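Local coordinates for hemolysin BL lytic component L1 (Bacillus cereus, PDB 7NMQ), which is one lytic component of the multi-part enterotoxin haemolysin BL, an alpha-helical pore-forming toxin that probably acts together with its partner proteins on cell membranes, at residues T186-K189 and H190-V194; Q278-L281 and S282-A286; Q299-L302 and S303-I307; Q329-K332 and F333-I336. All coordinates share one frame; numbering follows the deposited sequence. Where two conformers were deposited one is given.

Contact 1 of 4, residues T186-K189 and H190-V194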
# COMPACT_ATOMS: atom_id res chain seq x y z
N THR A 186 13.33 9.92 -9.36
CA THR A 186 13.85 10.69 -8.20
C THR A 186 12.70 10.90 -7.22
O THR A 186 12.89 10.75 -6.00
CB THR A 186 14.52 11.99 -8.64
OG1 THR A 186 15.57 11.62 -9.53
CG2 THR A 186 15.05 12.82 -7.51
N GLN A 187 11.55 11.30 -7.72
CA GLN A 187 10.41 11.63 -6.86
C GLN A 187 9.96 10.39 -6.09
O GLN A 187 9.63 10.49 -4.87
CB GLN A 187 9.27 12.14 -7.74
CG GLN A 187 8.14 12.71 -6.94
CD GLN A 187 7.03 13.28 -7.78
OE1 GLN A 187 6.46 14.34 -7.48
NE2 GLN A 187 6.72 12.56 -8.84
N LYS A 188 9.90 9.24 -6.76
CA LYS A 188 9.44 8.01 -6.09
C LYS A 188 10.42 7.67 -4.97
O LYS A 188 9.93 7.23 -3.91
CB LYS A 188 9.39 6.88 -7.11
CG LYS A 188 8.86 5.57 -6.54
CD LYS A 188 8.62 4.49 -7.53
CE LYS A 188 7.89 3.31 -6.91
NZ LYS A 188 6.91 3.69 -5.85
N LYS A 189 11.71 7.81 -5.21
CA LYS A 189 12.74 7.57 -4.17
C LYS A 189 12.51 8.51 -2.98
O LYS A 189 12.62 8.08 -1.83
CB LYS A 189 14.16 7.73 -4.71
CG LYS A 189 15.25 7.26 -3.77
CD LYS A 189 15.03 5.88 -3.16
CE LYS A 189 16.27 5.28 -2.55
NZ LYS A 189 16.62 5.92 -1.26
N HIS A 190 12.22 9.79 -3.21
CA HIS A 190 11.95 10.72 -2.09
C HIS A 190 10.76 10.21 -1.27
O HIS A 190 10.83 10.23 -0.04
CB HIS A 190 11.68 12.15 -2.56
CG HIS A 190 12.89 12.87 -3.03
ND1 HIS A 190 13.99 13.11 -2.22
CD2 HIS A 190 13.15 13.47 -4.24
CE1 HIS A 190 14.88 13.82 -2.93
NE2 HIS A 190 14.39 14.03 -4.18
N PHE A 191 9.68 9.80 -1.92
CA PHE A 191 8.47 9.35 -1.21
C PHE A 191 8.79 8.06 -0.46
O PHE A 191 8.36 7.85 0.70
CB PHE A 191 7.32 9.14 -2.19
CG PHE A 191 5.99 9.13 -1.52
CD1 PHE A 191 5.35 10.34 -1.30
CD2 PHE A 191 5.35 7.98 -1.12
CE1 PHE A 191 4.11 10.40 -0.71
CE2 PHE A 191 4.10 8.06 -0.52
CZ PHE A 191 3.50 9.25 -0.31
N ASP A 192 9.54 7.19 -1.11
CA ASP A 192 9.94 5.92 -0.46
C ASP A 192 10.76 6.21 0.81
O ASP A 192 10.63 5.49 1.80
CB ASP A 192 10.77 5.01 -1.37
CG ASP A 192 10.02 4.39 -2.53
OD1 ASP A 192 8.79 4.34 -2.45
OD2 ASP A 192 10.71 3.89 -3.49
N ASP A 193 11.57 7.26 0.78
CA ASP A 193 12.42 7.65 1.91
C ASP A 193 11.54 8.17 3.05
O ASP A 193 11.83 7.88 4.22
CB ASP A 193 13.53 8.63 1.51
CG ASP A 193 14.60 7.99 0.62
OD1 ASP A 193 14.65 6.75 0.53
OD2 ASP A 193 15.42 8.76 0.04
N VAL A 194 10.48 8.90 2.72
CA VAL A 194 9.54 9.37 3.76
C VAL A 194 8.90 8.12 4.39
O VAL A 194 8.77 8.07 5.62
CB VAL A 194 8.45 10.30 3.17
CG1 VAL A 194 7.39 10.63 4.20
CG2 VAL A 194 9.13 11.56 2.65
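Lys189 and Asp193, one helical turn apart, form a tight salt bridge: Lys189 NZ lies 2.8 Å from Asp193 OD1, which receives it on its syn lone pair, on the side of the other carboxylate oxygen. Bends in the lysine chain at chi2 (49°) and again at chi4 bring the ammonium round to the acid one turn further on. A second i to i+4 ion pair is much looser. Lys188 NZ stays 3.9 Å from Asp192 OD1, and its firmer partner is the hydroxyl of Tyr27, while the ring of Tyr292 takes the ammonium in a cation-pi contact.

Van der Waals contact joins Thr186 and His190, whose side chains run side by side; the methyl Thr186 CG2 lies 3.6 Å from His190 NE2. The other ring nitrogen, ND1, is hydrogen-bonded to His255.

Backbone bonds run i to i+4 through the whole segment pair, from His190 N to Thr186 O (3.0 Å) to Asp193 N to Lys189 O, so the ion pairs and the Thr-His contact lie on an unbroken alpha-helix. A transmembrane helix is predicted to begin at Val194, where the segment ends.

That helix, 173-200, turns His190 and Thr186 toward helix 247-272, where Ser258 and Ile262 receive them. Phe191 is buried between Tyr259 of the same neighbour and Leu22 and Val23 of helix 10-33.

Contact 2 of 4, residues Q278-L281 and S282-A286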
# COMPACT_ATOMS: atom_id res chain seq x y z
N GLN A 278 3.17 18.45 -24.60
CA GLN A 278 2.29 18.11 -23.45
C GLN A 278 1.92 16.63 -23.51
O GLN A 278 1.79 15.99 -22.47
CB GLN A 278 1.04 18.98 -23.38
CG GLN A 278 1.35 20.37 -22.90
CD GLN A 278 0.15 21.25 -22.76
OE1 GLN A 278 -0.92 20.99 -23.31
NE2 GLN A 278 0.33 22.32 -22.02
N ALA A 279 1.72 16.10 -24.71
CA ALA A 279 1.36 14.68 -24.87
C ALA A 279 2.55 13.83 -24.46
O ALA A 279 2.36 12.82 -23.82
CB ALA A 279 0.96 14.37 -26.29
N VAL A 280 3.75 14.19 -24.85
CA VAL A 280 4.95 13.41 -24.42
C VAL A 280 4.99 13.39 -22.90
O VAL A 280 5.25 12.33 -22.29
CB VAL A 280 6.22 14.01 -25.01
CG1 VAL A 280 7.45 13.37 -24.39
CG2 VAL A 280 6.18 13.88 -26.51
N LEU A 281 4.77 14.53 -22.28
CA LEU A 281 4.81 14.62 -20.82
C LEU A 281 3.75 13.72 -20.23
O LEU A 281 4.03 12.97 -19.25
CB LEU A 281 4.61 16.07 -20.40
CG LEU A 281 5.84 16.94 -20.59
CD1 LEU A 281 5.52 18.39 -20.49
CD2 LEU A 281 6.95 16.59 -19.67
N SER A 282 2.52 13.85 -20.68
CA SER A 282 1.41 13.15 -20.01
C SER A 282 1.57 11.64 -20.24
O SER A 282 1.32 10.88 -19.29
CB SER A 282 0.07 13.68 -20.43
OG SER A 282 -0.18 13.42 -21.78
N LEU A 283 1.90 11.23 -21.44
CA LEU A 283 2.04 9.80 -21.71
C LEU A 283 3.21 9.22 -20.94
O LEU A 283 3.09 8.06 -20.46
CB LEU A 283 2.22 9.56 -23.20
CG LEU A 283 0.99 9.95 -24.01
CD1 LEU A 283 1.34 9.79 -25.46
CD2 LEU A 283 -0.25 9.13 -23.66
N THR A 284 4.30 9.95 -20.84
CA THR A 284 5.49 9.42 -20.13
C THR A 284 5.18 9.30 -18.64
O THR A 284 5.51 8.32 -17.98
CB THR A 284 6.73 10.27 -20.40
OG1 THR A 284 6.94 10.34 -21.81
CG2 THR A 284 7.95 9.68 -19.74
N ASN A 285 4.52 10.31 -18.10
CA ASN A 285 4.07 10.32 -16.69
C ASN A 285 3.19 9.09 -16.44
O ASN A 285 3.43 8.39 -15.44
CB ASN A 285 3.32 11.62 -16.41
CG ASN A 285 2.84 11.74 -14.98
OD1 ASN A 285 3.68 11.82 -14.10
ND2 ASN A 285 1.54 11.87 -14.79
N ALA A 286 2.20 8.86 -17.29
CA ALA A 286 1.29 7.71 -17.13
C ALA A 286 2.09 6.41 -17.22
O ALA A 286 1.78 5.48 -16.47
CB ALA A 286 0.15 7.79 -18.08
O HOH W 1 -1.31 15.88 -22.82
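With chi1 at -57°, Thr284 OG1 lies anti to its own carbonyl carbon and faces back along the helix to Val280 O, while the methyl CG2 takes the place anti to the backbone N. Ser282 differs: its OG sits between the backbone N and the carbonyl carbon (chi1 66°), close to the carbonyl oxygens of the preceding turn.

Thr284 thus grips Val280 O twice. Its OG1 donates at 2.7 Å and its N at 2.9 Å, and the two donors arrive from opposite faces of the carbonyl plane. The side chains of Val280 and Thr284 run alongside each other, Val280 CG1 standing 4.0 Å from Thr284 OG1. Ser282 OG is held less firmly, 3.3 Å from Ala279 O in a weak contact whose proton has another acceptor within reach. A water 2.9 Å from Ser282 OG also donates weakly to Gln278 O, itself the acceptor of Ser282 N. Nearby, Leu283 CG packs 3.2 Å from Ala279 O.

Leu281 and Thr284 face Ile180 on helix 173-200, Leu283 meets Phe149 on helix 107-154, and the Asn285 amide, in one of its two conformers, bonds to Ala226 O and Gln34.

Intrahelical bonding of this kind lets a serine and a threonine sit within a buried helix: the threonine hydroxyl spends its proton on the helix's own backbone, and the serine hydroxyl shares in a water bridge.

Contact 3 of 4, residues Q299-L302 and S303-I307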
# COMPACT_ATOMS: atom_id res chain seq x y z
N GLN A 299 4.52 -5.63 -3.96
CA GLN A 299 4.96 -5.33 -2.59
C GLN A 299 3.83 -5.69 -1.63
O GLN A 299 4.09 -6.26 -0.54
CB GLN A 299 5.39 -3.90 -2.41
CG GLN A 299 6.63 -3.57 -3.19
CD GLN A 299 6.95 -2.14 -2.86
OE1 GLN A 299 6.29 -1.23 -3.32
NE2 GLN A 299 7.72 -1.97 -1.81
N ALA A 300 2.60 -5.32 -1.95
CA ALA A 300 1.42 -5.63 -1.13
C ALA A 300 1.28 -7.15 -0.98
O ALA A 300 0.94 -7.65 0.13
CB ALA A 300 0.17 -5.01 -1.68
N ILE A 301 1.52 -7.89 -2.04
CA ILE A 301 1.42 -9.36 -1.98
C ILE A 301 2.49 -9.84 -1.01
O ILE A 301 2.17 -10.78 -0.23
CB ILE A 301 1.54 -9.98 -3.37
CG1 ILE A 301 0.27 -9.72 -4.16
CG2 ILE A 301 1.82 -11.47 -3.28
CD1 ILE A 301 0.43 -9.87 -5.65
N LEU A 302 3.70 -9.32 -1.07
CA LEU A 302 4.78 -9.78 -0.15
C LEU A 302 4.36 -9.52 1.29
O LEU A 302 4.53 -10.38 2.15
CB LEU A 302 6.09 -9.05 -0.42
CG LEU A 302 6.86 -9.49 -1.63
CD1 LEU A 302 8.12 -8.66 -1.74
CD2 LEU A 302 7.19 -10.95 -1.59
N SER A 303 3.78 -8.37 1.58
CA SER A 303 3.41 -7.99 2.97
C SER A 303 2.23 -8.83 3.46
O SER A 303 2.17 -9.16 4.67
CB SER A 303 3.17 -6.53 3.08
OG SER A 303 4.38 -5.83 2.86
N LEU A 304 1.30 -9.19 2.58
CA LEU A 304 0.19 -10.08 2.99
C LEU A 304 0.71 -11.50 3.17
O LEU A 304 0.17 -12.20 4.03
CB LEU A 304 -0.89 -10.00 1.93
CG LEU A 304 -1.73 -8.75 1.99
CD1 LEU A 304 -2.63 -8.72 0.80
CD2 LEU A 304 -2.54 -8.68 3.23
N THR A 305 1.66 -11.94 2.36
CA THR A 305 2.30 -13.26 2.54
C THR A 305 2.93 -13.30 3.93
O THR A 305 2.81 -14.33 4.62
CB THR A 305 3.28 -13.53 1.40
OG1 THR A 305 2.54 -13.60 0.18
CG2 THR A 305 4.03 -14.83 1.58
N ASN A 306 3.51 -12.20 4.37
CA ASN A 306 4.14 -12.15 5.71
C ASN A 306 3.03 -12.25 6.77
O ASN A 306 3.20 -12.99 7.74
CB ASN A 306 4.97 -10.90 5.90
CG ASN A 306 5.75 -10.94 7.19
OD1 ASN A 306 6.40 -11.95 7.51
ND2 ASN A 306 5.63 -9.90 7.98
N ILE A 307 1.91 -11.57 6.57
CA ILE A 307 0.76 -11.66 7.51
C ILE A 307 0.30 -13.11 7.58
O ILE A 307 0.07 -13.63 8.69
CB ILE A 307 -0.39 -10.71 7.14
CG1 ILE A 307 0.07 -9.26 7.37
CG2 ILE A 307 -1.69 -11.01 7.88
CD1 ILE A 307 -0.92 -8.20 6.95
O HOH W 2 6.33 -5.50 0.98
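Ser303 and Gln299 meet through a water within the long helix 275-325, a local contact about 10 Å from the centre of the molecule, between centres, with a buried face and an exposed one. In one of the two conformers of Ser303 the water donates to both Gln299 O (2.8 Å) and Ser303 OG (2.7 Å), bridging a carbonyl to the hydroxyl four residues on; the same carbonyl accepts Ser303 N. Because OG is there anti to its own carbonyl carbon (chi1 -66°), it lies beside the backbone N and within the water's span. This conformer also bonds to Glu16 and His20 of helix 10-33.

On the exposed side, Thr305 N donates to Ile301 O at 2.9 Å. Thr305 OG1 lies equally near that oxygen, though its proton has a second acceptor available. The two side chains cross at an angle, with Ile301 CG2 4.1 Å from Thr305 OG1.

Leu304, buried, places CG 3.4 Å from Ala300 O, and its side chain touches Ile77 and Thr80 on helix 45-103. Leu135 of helix 107-154 touches both Leu304 and Ile301, whereas Ser303 and Ile307 turn to Thr17 and Ala13 of helix 10-33: three helices of the bundle pack against this stretch.

Contact 4 of 4, residues Q329-K332 and F333-I336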
# COMPACT_ATOMS: atom_id res chain seq x y z
N GLN A 329 1.64 -30.98 34.25
CA GLN A 329 1.51 -31.05 35.73
C GLN A 329 1.02 -29.71 36.27
O GLN A 329 1.08 -28.67 35.55
CB GLN A 329 2.81 -31.55 36.37
CG GLN A 329 2.74 -31.89 37.87
CD GLN A 329 3.05 -30.74 38.81
OE1 GLN A 329 3.73 -29.79 38.48
NE2 GLN A 329 2.58 -30.81 40.04
N ASP A 330 0.52 -29.72 37.51
CA ASP A 330 -0.17 -28.55 38.09
C ASP A 330 0.71 -27.31 38.06
O ASP A 330 0.14 -26.23 37.87
CB ASP A 330 -0.55 -28.79 39.54
CG ASP A 330 -1.75 -29.70 39.74
OD1 ASP A 330 -2.35 -30.12 38.72
OD2 ASP A 330 -2.07 -29.98 40.93
N HIS A 331 2.00 -27.42 38.34
CA HIS A 331 2.85 -26.20 38.46
C HIS A 331 2.89 -25.49 37.11
O HIS A 331 2.51 -24.30 37.04
CB HIS A 331 4.25 -26.54 38.98
CG HIS A 331 5.13 -25.35 39.10
ND1 HIS A 331 6.29 -25.21 38.35
CD2 HIS A 331 4.96 -24.17 39.74
CE1 HIS A 331 6.83 -24.02 38.58
NE2 HIS A 331 6.03 -23.36 39.45
N LYS A 332 3.26 -26.18 36.06
CA LYS A 332 3.36 -25.50 34.75
C LYS A 332 1.97 -25.00 34.31
O LYS A 332 1.85 -23.89 33.74
CB LYS A 332 3.93 -26.41 33.67
CG LYS A 332 4.27 -25.66 32.40
CD LYS A 332 4.91 -26.52 31.37
CE LYS A 332 5.30 -25.68 30.17
NZ LYS A 332 6.02 -26.46 29.14
N PHE A 333 0.92 -25.77 34.61
CA PHE A 333 -0.45 -25.34 34.24
C PHE A 333 -0.78 -24.00 34.89
O PHE A 333 -1.33 -23.10 34.25
CB PHE A 333 -1.42 -26.46 34.61
CG PHE A 333 -2.83 -26.20 34.18
CD1 PHE A 333 -3.27 -26.52 32.91
CD2 PHE A 333 -3.75 -25.72 35.09
CE1 PHE A 333 -4.58 -26.26 32.53
CE2 PHE A 333 -5.06 -25.46 34.71
CZ PHE A 333 -5.47 -25.75 33.43
N SER A 334 -0.44 -23.84 36.15
CA SER A 334 -0.71 -22.60 36.92
C SER A 334 0.03 -21.40 36.34
O SER A 334 -0.31 -20.24 36.72
CB SER A 334 -0.36 -22.81 38.37
OG SER A 334 1.04 -22.75 38.61
N LEU A 335 1.07 -21.60 35.53
CA LEU A 335 1.86 -20.47 34.94
C LEU A 335 1.28 -20.00 33.62
O LEU A 335 1.72 -18.94 33.12
CB LEU A 335 3.32 -20.88 34.78
CG LEU A 335 3.99 -21.31 36.09
CD1 LEU A 335 5.45 -21.67 35.85
CD2 LEU A 335 3.88 -20.22 37.17
N ILE A 336 0.34 -20.71 33.04
CA ILE A 336 -0.24 -20.33 31.71
C ILE A 336 -0.73 -18.89 31.76
O ILE A 336 -0.59 -18.14 30.79
CB ILE A 336 -1.33 -21.32 31.28
CG1 ILE A 336 -0.71 -22.67 30.92
CG2 ILE A 336 -2.15 -20.78 30.13
CD1 ILE A 336 -1.74 -23.79 30.82
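The His331 imidazole receives the Leu335 methyl CD1 in an off-centre CH-pi contact, 4.2 Å from the ring centroid and 29° off its normal. CD1 comes in obliquely, nearest to CE1 (3.9 Å) and then to NE2 of the ring. With CG anti to the backbone N (chi1 179°), the imidazole swings forward to the leucine one turn on. A diethylene glycol molecule, probably from the crystallisation liquor, lies doubtfully close to its ND1. The flat amide of Gln329 serves the backbone instead: its OE1 accepts His331 N at 2.9 Å, with the donor well above the carbonyl plane.

That bond caps the first turn of helix 330-357, Gln329 being the N-cap residue, last of the short loop between helices 275-325 and 330-357. Phe333 N closes the turn on Gln329 O at 3.1 Å.

Ser334 OG donates to His331 O at 2.7 Å, in the carbonyl plane and on a lone pair. Leu335 N bonds mainly to Lys332 O (3.0 Å), three residues back, and only weakly to His331 O. On the buried side Phe333 packs against Leu110 of helix 107-154 and Ile325 of helix 275-325, and Ile336 meets Leu110 and Leu321.

All four are local contacts along a single helix, between residues three or four apart, spread over an elongated bundle. Contact 2 is the most buried, and its polar side chains lean on backbone carbonyls. Contact 3 shares helix 275-325 with it, their centres about 32 Å apart, but has an exposed side; both bridge a carbonyl to a serine hydroxyl by water. Contact 1, on helix 173-200, is partly buried and the one with ion pairs across its turn. Helix 10-33 touches contacts 1 and 3, while helix 107-154 packs on contacts 2, 3 and 4. Contact 4, about 68 Å from contact 2 between centres, is partly buried, half its residues exposed, and combines a helix cap with a CH-pi contact.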